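Local coordinates for protein plantazolicin methyltransferase BamL (Bacillus amyloliquefaciens subsp. plantarum, PDB 5DLY) that probably transfers methyl groups from S-adenosylmethionine to the terminal amine of desmethylplantazolicin, a peptide antibiotic precursor, at residues A[5-10]-A[136-141]; A[10-15]-A[185-190]; A[18-23]-A[179-184]. All coordinates share one frame; numbering follows the deposited sequence.

Interaction 1 (A[5-10]-A[136-141]). With SAH (S-adenosyl-L-homocysteine), chain C.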
loop_
_atom_site.group_PDB
_atom_site.type_symbol
_atom_site.label_atom_id
_atom_site.label_comp_id
_atom_site.label_asym_id
_atom_site.label_seq_id
_atom_site.Cartn_x
_atom_site.Cartn_y
_atom_site.Cartn_z
ATOM N N ILE A 5 -5.019 -6.679 -20.016
ATOM C CA ILE A 5 -5.996 -6.297 -18.982
ATOM C C ILE A 5 -5.580 -4.961 -18.360
ATOM O O ILE A 5 -6.400 -4.053 -18.199
ATOM C CB ILE A 5 -6.121 -7.378 -17.884
ATOM C CG1 ILE A 5 -6.959 -8.555 -18.390
ATOM C CG2 ILE A 5 -6.750 -6.808 -16.610
ATOM C CD1 ILE A 5 -6.716 -9.856 -17.656
ATOM N N VAL A 6 -4.297 -4.846 -18.036
ATOM C CA VAL A 6 -3.750 -3.606 -17.480
ATOM C C VAL A 6 -3.847 -2.436 -18.470
ATOM O O VAL A 6 -4.243 -1.338 -18.089
ATOM C CB VAL A 6 -2.308 -3.815 -16.957
ATOM C CG1 VAL A 6 -1.589 -2.488 -16.749
ATOM C CG2 VAL A 6 -2.345 -4.616 -15.667
ATOM N N ARG A 7 -3.514 -2.673 -19.739
ATOM C CA ARG A 7 -3.599 -1.606 -20.743
ATOM C C ARG A 7 -5.032 -1.146 -20.989
ATOM O O ARG A 7 -5.278 0.044 -21.193
ATOM C CB ARG A 7 -2.942 -2.013 -22.075
ATOM C CG ARG A 7 -1.425 -2.175 -22.032
ATOM C CD ARG A 7 -0.656 -0.860 -22.147
ATOM N NE ARG A 7 -0.792 0.006 -20.971
ATOM C CZ ARG A 7 -0.232 -0.223 -19.781
ATOM N NH1 ARG A 7 0.510 -1.304 -19.571
ATOM N NH2 ARG A 7 -0.439 0.632 -18.789
ATOM N N GLU A 8 -5.971 -2.088 -20.948
ATOM C CA GLU A 8 -7.367 -1.784 -21.257
ATOM C C GLU A 8 -8.098 -1.080 -20.123
ATOM O O GLU A 8 -9.133 -0.448 -20.349
ATOM C CB GLU A 8 -8.121 -3.042 -21.695
ATOM C CG GLU A 8 -7.816 -3.456 -23.128
ATOM C CD GLU A 8 -8.110 -2.358 -24.140
ATOM O OE1 GLU A 8 -7.153 -1.743 -24.653
ATOM O OE2 GLU A 8 -9.293 -2.093 -24.419
ATOM N N SER A 9 -7.545 -1.183 -18.914
ATOM C CA SER A 9 -8.064 -0.469 -17.745
ATOM C C SER A 9 -7.289 0.819 -17.445
ATOM O O SER A 9 -7.553 1.494 -16.442
ATOM C CB SER A 9 -8.088 -1.387 -16.515
ATOM O OG SER A 9 -6.853 -2.057 -16.325
ATOM N N GLU A 10 -6.353 1.176 -18.320
ATOM C CA GLU A 10 -5.532 2.373 -18.125
ATOM C C GLU A 10 -6.350 3.663 -17.994
ATOM O O GLU A 10 -6.078 4.482 -17.117
ATOM C CB GLU A 10 -4.485 2.492 -19.237
ATOM C CG GLU A 10 -3.504 3.635 -19.064
ATOM C CD GLU A 10 -2.494 3.698 -20.191
ATOM O OE1 GLU A 10 -1.674 2.762 -20.315
ATOM O OE2 GLU A 10 -2.525 4.687 -20.947
ATOM N N PHE A 136 -1.794 3.985 -10.536
ATOM C CA PHE A 136 -0.616 4.050 -11.401
ATOM C C PHE A 136 -0.978 3.786 -12.854
ATOM O O PHE A 136 -1.679 2.822 -13.145
ATOM C CB PHE A 136 0.439 3.029 -10.960
ATOM C CG PHE A 136 0.886 3.170 -9.527
ATOM C CD1 PHE A 136 0.817 4.392 -8.865
ATOM C CD2 PHE A 136 1.412 2.076 -8.855
ATOM C CE1 PHE A 136 1.235 4.510 -7.542
ATOM C CE2 PHE A 136 1.845 2.188 -7.538
ATOM C CZ PHE A 136 1.751 3.405 -6.883
ATOM N N LYS A 137 -0.500 4.635 -13.762
ATOM C CA LYS A 137 -0.678 4.379 -15.192
ATOM C C LYS A 137 -0.063 3.043 -15.634
ATOM O O LYS A 137 -0.667 2.281 -16.401
ATOM C CB LYS A 137 -0.099 5.537 -16.015
ATOM C CG LYS A 137 -0.252 5.357 -17.524
ATOM C CD LYS A 137 0.306 6.551 -18.289
ATOM C CE LYS A 137 0.227 6.329 -19.797
ATOM N NZ LYS A 137 0.761 7.503 -20.549
ATOM N N ASN A 138 1.134 2.760 -15.128
ATOM C CA ASN A 138 1.908 1.595 -15.531
ATOM C C ASN A 138 2.281 0.715 -14.328
ATOM O O ASN A 138 3.454 0.620 -13.959
ATOM C CB ASN A 138 3.155 2.066 -16.283
ATOM C CG ASN A 138 2.810 2.834 -17.551
ATOM O OD1 ASN A 138 2.196 2.279 -18.463
ATOM N ND2 ASN A 138 3.197 4.106 -17.610
ATOM N N PRO A 139 1.278 0.047 -13.722
ATOM C CA PRO A 139 1.540 -0.720 -12.503
ATOM C C PRO A 139 2.536 -1.871 -12.658
ATOM O O PRO A 139 3.322 -2.119 -11.739
ATOM C CB PRO A 139 0.157 -1.229 -12.090
ATOM C CG PRO A 139 -0.660 -1.194 -13.331
ATOM C CD PRO A 139 -0.148 -0.013 -14.105
ATOM N N ILE A 140 2.517 -2.575 -13.795
ATOM C CA ILE A 140 3.457 -3.683 -13.992
ATOM C C ILE A 140 4.903 -3.169 -14.094
ATOM O O ILE A 140 5.811 -3.735 -13.478
ATOM C CB ILE A 140 3.083 -4.544 -15.225
ATOM C CG1 ILE A 140 1.635 -5.046 -15.109
ATOM C CG2 ILE A 140 4.045 -5.713 -15.380
ATOM C CD1 ILE A 140 1.115 -5.776 -16.336
ATOM N N ALA A 141 5.102 -2.078 -14.836
ATOM C CA ALA A 141 6.417 -1.442 -14.945
ATOM C C ALA A 141 6.930 -1.007 -13.576
ATOM O O ALA A 141 8.100 -1.212 -13.250
ATOM C CB ALA A 141 6.370 -0.246 -15.889
HETATM N N SAH C . -0.046 5.545 0.602
HETATM C CA SAH C . -1.103 6.549 0.952
HETATM C CB SAH C . -2.017 6.774 -0.249
HETATM C CG SAH C . -2.359 8.259 -0.394
HETATM S SD SAH C . -3.615 8.543 -1.614
HETATM C C SAH C . -1.919 6.051 2.113
HETATM O O SAH C . -1.578 5.063 2.752
HETATM O OXT SAH C . -2.961 6.612 2.452
HETATM C "C5'" SAH C . -2.816 8.061 -3.118
HETATM C "C4'" SAH C . -1.482 8.761 -3.344
HETATM O "O4'" SAH C . -0.812 8.155 -4.459
HETATM C "C3'" SAH C . -1.644 10.237 -3.707
HETATM O "O3'" SAH C . -0.909 11.058 -2.779
HETATM C "C2'" SAH C . -1.117 10.342 -5.133
HETATM O "O2'" SAH C . -0.471 11.578 -5.453
HETATM C "C1'" SAH C . -0.135 9.183 -5.169
HETATM N N9 SAH C . 0.227 8.702 -6.522
HETATM C C8 SAH C . -0.618 8.416 -7.536
HETATM N N7 SAH C . 0.064 8.001 -8.626
HETATM C C5 SAH C . 1.369 8.009 -8.305
HETATM C C6 SAH C . 2.616 7.684 -9.010
HETATM N N6 SAH C . 2.557 7.247 -10.282
HETATM N N1 SAH C . 3.783 7.822 -8.328
HETATM C C2 SAH C . 3.808 8.262 -7.053
HETATM N N3 SAH C . 2.697 8.578 -6.337
HETATM C C4 SAH C . 1.473 8.479 -6.921
HETATM O O HOH W 1 2.244 -1.421 -16.832
HETATM O O HOH W 2 1.134 3.104 -20.771
#
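In this Rossmann-type methyltransferase fold, Val6 and Arg7 of the N-terminal helix 2-8 and Glu10, which opens helix 10-21, meet Lys137, Asn138, Pro139 and Ile140, which lead from the cofactor pocket into helix 139-148. The apolar half rests on Val6, whose two branches are divided between neighbouring residues. CG1, anti to the backbone N (chi1 164°), reaches CG of Pro139 at 3.8 Å, while CG2 lies 3.7 Å from CD1 of Ile140. Ile140 also packs against Leu198 and Val202 of helix 192-203.

The polar half is organised by Arg7. Its chain bends at chi2 and chi3 and brings the guanidinium side-on to Glu10, where NE (3.0 Å) and NH2 (2.9 Å) of Arg7 both bind the single oxygen OE1 in a salt bridge. That double grip keeps OE1 close to the guanidinium plane and fixes the rotation of the group, while NH1 pairs with Glu3. NH2 also comes up to the loop, near O of Lys137, the carbonyl that Arg13 binds. Asn138 turns its amide 48° from the guanidinium plane and anchors ND2 on Glu114.

Glu10 and Lys137 both run out as extended chains and meet where OE2 of Glu10 sits 3.4 Å from CE of Lys137; the ammonium stays beyond salt-bridge range. At the inner end of the loop, Phe136, which does not touch residues 5-10, places CE1 3.6 Å from C5 of the S-adenosyl-L-homocysteine adenine. One water joins the two segments through its own hydrogens, donating to OE1 of Glu10 at 2.9 Å and to OD1 of Asn138 at 2.7 Å.

Interaction 2 (A[10-15]-A[185-190]). With 5D7 (prop-2-en-1-yl 2-[(1S)-1-amino-4-carbamimidamidobutyl]-1,3-thiazole-4-carboxylate), chain B.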
loop_
_atom_site.group_PDB
_atom_site.type_symbol
_atom_site.label_atom_id
_atom_site.label_comp_id
_atom_site.label_asym_id
_atom_site.label_seq_id
_atom_site.Cartn_x
_atom_site.Cartn_y
_atom_site.Cartn_z
ATOM N N GLU A 10 -6.353 1.176 -18.320
ATOM C CA GLU A 10 -5.532 2.373 -18.125
ATOM C C GLU A 10 -6.350 3.663 -17.994
ATOM O O GLU A 10 -6.078 4.482 -17.117
ATOM C CB GLU A 10 -4.485 2.492 -19.237
ATOM C CG GLU A 10 -3.504 3.635 -19.064
ATOM C CD GLU A 10 -2.494 3.698 -20.191
ATOM O OE1 GLU A 10 -1.674 2.762 -20.315
ATOM O OE2 GLU A 10 -2.525 4.687 -20.947
ATOM N N ALA A 11 -7.354 3.836 -18.851
ATOM C CA ALA A 11 -8.199 5.028 -18.803
ATOM C C ALA A 11 -8.914 5.167 -17.462
ATOM O O ALA A 11 -9.062 6.271 -16.950
ATOM C CB ALA A 11 -9.205 5.022 -19.946
ATOM N N ASN A 12 -9.343 4.042 -16.892
ATOM C CA ASN A 12 -9.965 4.056 -15.571
ATOM C C ASN A 12 -8.996 4.555 -14.505
ATOM O O ASN A 12 -9.371 5.342 -13.640
ATOM C CB ASN A 12 -10.497 2.672 -15.200
ATOM C CG ASN A 12 -11.645 2.228 -16.088
ATOM O OD1 ASN A 12 -12.411 3.050 -16.601
ATOM N ND2 ASN A 12 -11.771 0.921 -16.269
ATOM N N ARG A 13 -7.747 4.110 -14.594
ATOM C CA ARG A 13 -6.724 4.484 -13.625
ATOM C C ARG A 13 -6.363 5.961 -13.753
ATOM O O ARG A 13 -6.169 6.641 -12.742
ATOM C CB ARG A 13 -5.486 3.589 -13.762
ATOM C CG ARG A 13 -5.743 2.136 -13.402
ATOM C CD ARG A 13 -4.448 1.372 -13.169
ATOM N NE ARG A 13 -3.614 1.389 -14.369
ATOM C CZ ARG A 13 -3.781 0.578 -15.408
ATOM N NH1 ARG A 13 -4.742 -0.345 -15.402
ATOM N NH2 ARG A 13 -2.978 0.687 -16.453
ATOM N N ILE A 14 -6.311 6.464 -14.992
ATOM C CA ILE A 14 -6.091 7.897 -15.222
ATOM C C ILE A 14 -7.196 8.725 -14.562
ATOM O O ILE A 14 -6.913 9.725 -13.908
ATOM C CB ILE A 14 -5.991 8.262 -16.728
ATOM C CG1 ILE A 14 -4.902 7.440 -17.437
ATOM C CG2 ILE A 14 -5.797 9.769 -16.904
ATOM C CD1 ILE A 14 -3.500 7.603 -16.895
ATOM N N GLN A 15 -8.443 8.284 -14.727
ATOM C CA GLN A 15 -9.600 8.942 -14.124
ATOM C C GLN A 15 -9.554 8.918 -12.596
ATOM O O GLN A 15 -9.834 9.930 -11.955
ATOM C CB GLN A 15 -10.908 8.327 -14.645
ATOM C CG GLN A 15 -12.184 8.878 -14.011
ATOM C CD GLN A 15 -12.370 10.376 -14.216
ATOM O OE1 GLN A 15 -11.850 10.958 -15.171
ATOM N NE2 GLN A 15 -13.112 11.009 -13.312
ATOM N N GLN A 185 -12.629 5.294 -7.960
ATOM C CA GLN A 185 -11.554 4.521 -7.321
ATOM C C GLN A 185 -11.737 3.012 -7.525
ATOM O O GLN A 185 -10.791 2.312 -7.899
ATOM C CB GLN A 185 -11.408 4.857 -5.830
ATOM C CG GLN A 185 -11.034 6.302 -5.510
ATOM C CD GLN A 185 -9.911 6.843 -6.388
ATOM O OE1 GLN A 185 -10.053 7.877 -7.052
ATOM N NE2 GLN A 185 -8.798 6.137 -6.408
ATOM N N TYR A 186 -12.942 2.506 -7.264
ATOM C CA TYR A 186 -13.204 1.077 -7.442
ATOM C C TYR A 186 -13.130 0.620 -8.893
ATOM O O TYR A 186 -12.633 -0.469 -9.160
ATOM C CB TYR A 186 -14.526 0.646 -6.787
ATOM C CG TYR A 186 -14.423 0.522 -5.283
ATOM C CD1 TYR A 186 -13.963 -0.655 -4.685
ATOM C CD2 TYR A 186 -14.769 1.592 -4.455
ATOM C CE1 TYR A 186 -13.865 -0.762 -3.302
ATOM C CE2 TYR A 186 -14.663 1.499 -3.075
ATOM C CZ TYR A 186 -14.210 0.325 -2.504
ATOM O OH TYR A 186 -14.117 0.252 -1.134
ATOM N N ARG A 187 -13.598 1.457 -9.824
ATOM C CA ARG A 187 -13.550 1.128 -11.252
ATOM C C ARG A 187 -12.107 0.962 -11.752
ATOM O O ARG A 187 -11.842 0.161 -12.650
ATOM C CB ARG A 187 -14.278 2.199 -12.079
ATOM C CG ARG A 187 -14.741 1.723 -13.454
ATOM C CD ARG A 187 -15.218 2.859 -14.360
ATOM N NE ARG A 187 -16.254 3.696 -13.747
ATOM C CZ ARG A 187 -16.077 4.963 -13.377
ATOM N NH1 ARG A 187 -14.906 5.560 -13.577
ATOM N NH2 ARG A 187 -17.075 5.640 -12.819
ATOM N N ALA A 188 -11.178 1.701 -11.144
ATOM C CA ALA A 188 -9.762 1.621 -11.507
ATOM C C ALA A 188 -9.055 0.425 -10.876
ATOM O O ALA A 188 -7.922 0.108 -11.241
ATOM C CB ALA A 188 -9.046 2.906 -11.116
ATOM N N SER A 189 -9.717 -0.235 -9.931
ATOM C CA SER A 189 -9.065 -1.285 -9.141
ATOM C C SER A 189 -8.986 -2.622 -9.869
ATOM O O SER A 189 -9.715 -2.861 -10.836
ATOM C CB SER A 189 -9.804 -1.481 -7.815
ATOM O OG SER A 189 -9.944 -0.239 -7.145
ATOM N N LEU A 190 -8.092 -3.491 -9.396
ATOM C CA LEU A 190 -8.026 -4.858 -9.886
ATOM C C LEU A 190 -8.955 -5.736 -9.060
ATOM O O LEU A 190 -9.350 -5.376 -7.944
ATOM C CB LEU A 190 -6.597 -5.398 -9.787
ATOM C CG LEU A 190 -5.529 -4.654 -10.604
ATOM C CD1 LEU A 190 -4.140 -5.140 -10.228
ATOM C CD2 LEU A 190 -5.757 -4.749 -12.110
HETATM O O9 5D7 B . -9.135 2.113 1.476
HETATM C C6 5D7 B . -10.095 2.693 0.993
HETATM O O7 5D7 B . -11.442 2.350 1.378
HETATM C C8 5D7 B . -11.721 1.239 2.234
HETATM C C2 5D7 B . -9.922 3.795 0.016
HETATM N N3 5D7 B . -8.705 4.339 -0.252
HETATM C C4 5D7 B . -8.710 5.334 -1.152
HETATM S S5 5D7 B . -10.343 5.611 -1.668
HETATM C C1 5D7 B . -11.002 4.368 -0.670
HETATM C CA 5D7 B . -7.604 6.158 -1.682
HETATM N N 5D7 B . -6.418 5.867 -0.885
HETATM C CB 5D7 B . -7.341 5.882 -3.169
HETATM C CG 5D7 B . -7.366 4.410 -3.594
HETATM C CD 5D7 B . -6.429 4.217 -4.776
HETATM N NE 5D7 B . -6.556 2.851 -5.268
HETATM C CZ 5D7 B . -7.418 2.367 -6.164
HETATM N NH2 5D7 B . -7.387 1.144 -6.469
HETATM N NH1 5D7 B . -8.259 3.134 -6.734
HETATM C C3 5D7 B . -13.216 1.116 2.376
HETATM C C5 5D7 B . -13.760 0.704 3.505
HETATM O O HOH W 3 -6.600 -1.272 -13.249
#
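Behind the pocket that takes the guanidinium of the substrate analogue, Ala188 sits against Asn12 and Arg13 on the opening turns of helix 10-21. Its methyl is the wedge: CB lies 3.5 Å from the backbone O of Asn12, and O of Ala188 is 3.7 Å from CG of Arg13, so the two backbones come very close together. Asn12 and Arg187 cross at about a right angle. The contact there runs along the aliphatic part of the arginine, OD1 of Asn12 meeting CD of Arg187 at 3.6 Å. The guanidinium of Arg187, with CG of Gln15 at its edge, pairs with Asp184, whose other carboxylate oxygen receives NE2 of Gln15; one acid thus ties both segments together.

Helix 10-21 belongs to the N-terminal helices that precede the first strand of the Rossmann-type sheet, and here it meets the last turn of helix 176-187 and the residues after it. Arg13 is bent at chi3 (-60°), which brings its guanidinium to the carbonyls of Phe136, Lys137 and Val6. A water bridges the remaining distance, accepting from NH1 of Arg13 at 3.0 Å, in the guanidinium plane, and donating to O of Ala188 at 2.8 Å.

On the pocket side, the end of helix 176-187 presents oxygens to the arginine-like tail of 5D7. NH1 of the ligand donates to the backbone O of Gln185 at 2.9 Å, and its NH2 donates to OG of Ser189 at 3.0 Å. The helix C-terminus would probably favour such a cation. Ser189 OG in turn gives its proton to that same Gln185 O at 2.8 Å, leaving OG as the acceptor for the ligand NH2.

Interaction 3 (A[18-23]-A[179-184]). With 5D7 (prop-2-en-1-yl 2-[(1S)-1-amino-4-carbamimidamidobutyl]-1,3-thiazole-4-carboxylate), chain B; SAH (S-adenosyl-L-homocysteine), chain C.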
loop_
_atom_site.group_PDB
_atom_site.type_symbol
_atom_site.label_atom_id
_atom_site.label_comp_id
_atom_site.label_asym_id
_atom_site.label_seq_id
_atom_site.Cartn_x
_atom_site.Cartn_y
_atom_site.Cartn_z
ATOM N N THR A 18 -7.242 11.560 -11.188
ATOM C CA THR A 18 -7.711 12.958 -11.154
ATOM C C THR A 18 -8.114 13.417 -9.748
ATOM O O THR A 18 -8.019 14.600 -9.428
ATOM C CB THR A 18 -8.859 13.260 -12.149
ATOM O OG1 THR A 18 -10.037 12.528 -11.788
ATOM C CG2 THR A 18 -8.444 12.936 -13.574
ATOM N N TRP A 19 -8.522 12.476 -8.895
ATOM C CA TRP A 19 -8.900 12.799 -7.522
ATOM C C TRP A 19 -7.720 13.178 -6.609
ATOM O O TRP A 19 -7.918 13.585 -5.468
ATOM C CB TRP A 19 -9.743 11.654 -6.934
ATOM C CG TRP A 19 -11.069 11.556 -7.611
ATOM C CD1 TRP A 19 -11.378 10.806 -8.706
ATOM C CD2 TRP A 19 -12.260 12.276 -7.263
ATOM N NE1 TRP A 19 -12.703 11.002 -9.056
ATOM C CE2 TRP A 19 -13.262 11.895 -8.182
ATOM C CE3 TRP A 19 -12.581 13.190 -6.247
ATOM C CZ2 TRP A 19 -14.571 12.408 -8.123
ATOM C CZ3 TRP A 19 -13.874 13.701 -6.191
ATOM C CH2 TRP A 19 -14.854 13.302 -7.123
ATOM N N PHE A 20 -6.498 13.073 -7.139
ATOM C CA PHE A 20 -5.294 13.423 -6.394
ATOM C C PHE A 20 -4.472 14.515 -7.067
ATOM O O PHE A 20 -3.500 14.998 -6.486
ATOM C CB PHE A 20 -4.467 12.164 -6.098
ATOM C CG PHE A 20 -5.228 11.171 -5.286
ATOM C CD1 PHE A 20 -5.299 11.309 -3.903
ATOM C CD2 PHE A 20 -5.950 10.153 -5.904
ATOM C CE1 PHE A 20 -6.045 10.428 -3.140
ATOM C CE2 PHE A 20 -6.692 9.264 -5.141
ATOM C CZ PHE A 20 -6.741 9.402 -3.763
ATOM N N SER A 21 -4.898 14.928 -8.258
ATOM C CA SER A 21 -4.160 15.917 -9.053
ATOM C C SER A 21 -4.965 17.186 -9.370
ATOM O O SER A 21 -4.417 18.151 -9.912
ATOM C CB SER A 21 -3.645 15.279 -10.350
ATOM O OG SER A 21 -4.713 14.855 -11.180
ATOM N N HIS A 22 -6.256 17.175 -9.049
ATOM C CA HIS A 22 -7.125 18.336 -9.256
ATOM C C HIS A 22 -7.416 19.019 -7.920
ATOM O O HIS A 22 -7.706 18.339 -6.934
ATOM C CB HIS A 22 -8.423 17.922 -9.951
ATOM C CG HIS A 22 -8.274 17.700 -11.424
ATOM N ND1 HIS A 22 -7.685 16.572 -11.953
ATOM C CD2 HIS A 22 -8.636 18.465 -12.483
ATOM C CE1 HIS A 22 -7.689 16.651 -13.272
ATOM N NE2 HIS A 22 -8.265 17.788 -13.619
ATOM N N PRO A 23 -7.328 20.364 -7.877
ATOM C CA PRO A 23 -7.410 21.099 -6.609
ATOM C C PRO A 23 -8.680 20.815 -5.806
ATOM O O PRO A 23 -8.598 20.536 -4.608
ATOM C CB PRO A 23 -7.366 22.575 -7.045
ATOM C CG PRO A 23 -7.702 22.569 -8.501
ATOM C CD PRO A 23 -7.145 21.278 -9.020
ATOM N N GLU A 179 -19.276 9.807 -3.250
ATOM C CA GLU A 179 -19.803 8.703 -4.046
ATOM C C GLU A 179 -19.122 8.623 -5.419
ATOM O O GLU A 179 -18.705 7.549 -5.841
ATOM C CB GLU A 179 -21.327 8.829 -4.198
ATOM C CG GLU A 179 -21.953 7.769 -5.089
ATOM C CD GLU A 179 -23.446 7.957 -5.253
ATOM O OE1 GLU A 179 -23.856 8.905 -5.952
ATOM O OE2 GLU A 179 -24.211 7.145 -4.695
ATOM N N ALA A 180 -19.015 9.767 -6.097
ATOM C CA ALA A 180 -18.337 9.865 -7.390
ATOM C C ALA A 180 -16.871 9.452 -7.286
ATOM O O ALA A 180 -16.370 8.700 -8.117
ATOM C CB ALA A 180 -18.456 11.280 -7.942
ATOM N N TYR A 181 -16.213 9.949 -6.242
ATOM C CA TYR A 181 -14.835 9.586 -5.915
ATOM C C TYR A 181 -14.668 8.076 -5.786
ATOM O O TYR A 181 -13.835 7.478 -6.467
ATOM C CB TYR A 181 -14.431 10.305 -4.626
ATOM C CG TYR A 181 -13.160 9.820 -3.978
ATOM C CD1 TYR A 181 -11.939 9.886 -4.654
ATOM C CD2 TYR A 181 -13.176 9.331 -2.676
ATOM C CE1 TYR A 181 -10.768 9.452 -4.050
ATOM C CE2 TYR A 181 -12.010 8.878 -2.064
ATOM C CZ TYR A 181 -10.815 8.951 -2.759
ATOM O OH TYR A 181 -9.651 8.527 -2.161
ATOM N N LEU A 182 -15.480 7.458 -4.935
ATOM C CA LEU A 182 -15.354 6.018 -4.691
ATOM C C LEU A 182 -15.658 5.174 -5.926
ATOM O O LEU A 182 -14.974 4.180 -6.182
ATOM C CB LEU A 182 -16.217 5.581 -3.502
ATOM C CG LEU A 182 -15.772 6.096 -2.126
ATOM C CD1 LEU A 182 -16.738 5.596 -1.062
ATOM C CD2 LEU A 182 -14.335 5.705 -1.792
ATOM N N LYS A 183 -16.677 5.568 -6.693
ATOM C CA LYS A 183 -16.983 4.867 -7.944
ATOM C C LYS A 183 -15.760 4.852 -8.863
ATOM O O LYS A 183 -15.388 3.796 -9.388
ATOM C CB LYS A 183 -18.176 5.498 -8.672
ATOM C CG LYS A 183 -19.543 5.162 -8.098
ATOM C CD LYS A 183 -20.619 5.707 -9.025
ATOM C CE LYS A 183 -21.961 5.835 -8.331
ATOM N NZ LYS A 183 -22.848 6.759 -9.100
ATOM N N ASP A 184 -15.148 6.021 -9.065
ATOM C CA ASP A 184 -13.928 6.114 -9.866
ATOM C C ASP A 184 -12.778 5.278 -9.283
ATOM O O ASP A 184 -12.054 4.613 -10.030
ATOM C CB ASP A 184 -13.481 7.565 -10.029
ATOM C CG ASP A 184 -14.296 8.330 -11.058
ATOM O OD1 ASP A 184 -15.100 7.714 -11.803
ATOM O OD2 ASP A 184 -14.104 9.554 -11.132
HETATM O O9 5D7 B . -9.135 2.113 1.476
HETATM C C6 5D7 B . -10.095 2.693 0.993
HETATM O O7 5D7 B . -11.442 2.350 1.378
HETATM C C8 5D7 B . -11.721 1.239 2.234
HETATM C C2 5D7 B . -9.922 3.795 0.016
HETATM N N3 5D7 B . -8.705 4.339 -0.252
HETATM C C4 5D7 B . -8.710 5.334 -1.152
HETATM S S5 5D7 B . -10.343 5.611 -1.668
HETATM C C1 5D7 B . -11.002 4.368 -0.670
HETATM C CA 5D7 B . -7.604 6.158 -1.682
HETATM N N 5D7 B . -6.418 5.867 -0.885
HETATM C CB 5D7 B . -7.341 5.882 -3.169
HETATM C CG 5D7 B . -7.366 4.410 -3.594
HETATM C CD 5D7 B . -6.429 4.217 -4.776
HETATM N NE 5D7 B . -6.556 2.851 -5.268
HETATM C CZ 5D7 B . -7.418 2.367 -6.164
HETATM N NH2 5D7 B . -7.387 1.144 -6.469
HETATM N NH1 5D7 B . -8.259 3.134 -6.734
HETATM C C3 5D7 B . -13.216 1.116 2.376
HETATM C C5 5D7 B . -13.760 0.704 3.505
HETATM N N SAH C . -0.046 5.545 0.602
HETATM C CA SAH C . -1.103 6.549 0.952
HETATM C CB SAH C . -2.017 6.774 -0.249
HETATM C CG SAH C . -2.359 8.259 -0.394
HETATM S SD SAH C . -3.615 8.543 -1.614
HETATM C C SAH C . -1.919 6.051 2.113
HETATM O O SAH C . -1.578 5.063 2.752
HETATM O OXT SAH C . -2.961 6.612 2.452
HETATM C "C5'" SAH C . -2.816 8.061 -3.118
HETATM C "C4'" SAH C . -1.482 8.761 -3.344
HETATM O "O4'" SAH C . -0.812 8.155 -4.459
HETATM C "C3'" SAH C . -1.644 10.237 -3.707
HETATM O "O3'" SAH C . -0.909 11.058 -2.779
HETATM C "C2'" SAH C . -1.117 10.342 -5.133
HETATM O "O2'" SAH C . -0.471 11.578 -5.453
HETATM C "C1'" SAH C . -0.135 9.183 -5.169
HETATM N N9 SAH C . 0.227 8.702 -6.522
HETATM C C8 SAH C . -0.618 8.416 -7.536
HETATM N N7 SAH C . 0.064 8.001 -8.626
HETATM C C5 SAH C . 1.369 8.009 -8.305
HETATM C C6 SAH C . 2.616 7.684 -9.010
HETATM N N6 SAH C . 2.557 7.247 -10.282
HETATM N N1 SAH C . 3.783 7.822 -8.328
HETATM C C2 SAH C . 3.808 8.262 -7.053
HETATM N N3 SAH C . 2.697 8.578 -6.337
HETATM C C4 SAH C . 1.473 8.479 -6.921
#
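Trp19 swings its indole beside the backbone N (chi1 -68°), and Tyr181 carries its phenol anti to the backbone N (chi1 167°); between them these torsions lay the indole over the base of the tyrosine. CB of Tyr181 stands 3.7 Å above the centroid of the six-membered ring of Trp19, almost on the ring normal, a CH-pi contact over the face. Further out the two rings meet obliquely, with CD1 of Tyr181 3.5 Å from CG of Trp19, while Ala180 touches the benzo end of the indole.

The indole is pinned by its N-H. NE1 of Trp19 donates to OD2 of Asp184 at 2.9 Å along a nearly straight line (173°), in the ring plane and to the anti lone pair of the carboxylate. OD2 also accepts from Gln15 and OD1 pairs with Arg187, which fixes this buried acid.

Phe20, the next residue, places its ring against both ligands. Its CZ meets OH of Tyr181 at 3.4 Å and CB of 5D7 at 3.6 Å, while CE1 lies 3.4 Å from SD of S-adenosyl-L-homocysteine, the atom that would carry the transferred methyl. Tyr181 OH approaches the thiazole sulfur S5 of 5D7 at 3.0 Å and is hydrogen-bonded to Asp33. The contact joins the kinked end of helix 10-21 to the middle of helix 176-187, and helix 23-56 packs on both through Ser29.

Overall arrangement
All three contacts fasten N-terminal helices to later parts of the Rossmann-type domain. Interaction 1 uses helix 2-8 and the start of helix 139-148; interactions 2 and 3 both pair helix 10-21 with helix 176-187. Along the chain interaction 3 is nested inside the loop closed by interaction 2, and interaction 1 crosses both, its segments alternating with theirs. Centres of interactions 1 and 2 lie 9 Å apart, those of 2 and 3 10 Å, those of 1 and 3 18 Å. Arg13 and Glu10 link the first two, Asp184 the last two. Interaction 1 reaches the cofactor's adenine through Phe136 and interaction 3 its sulfur through Phe20, so helix 10-21 borders both ligands.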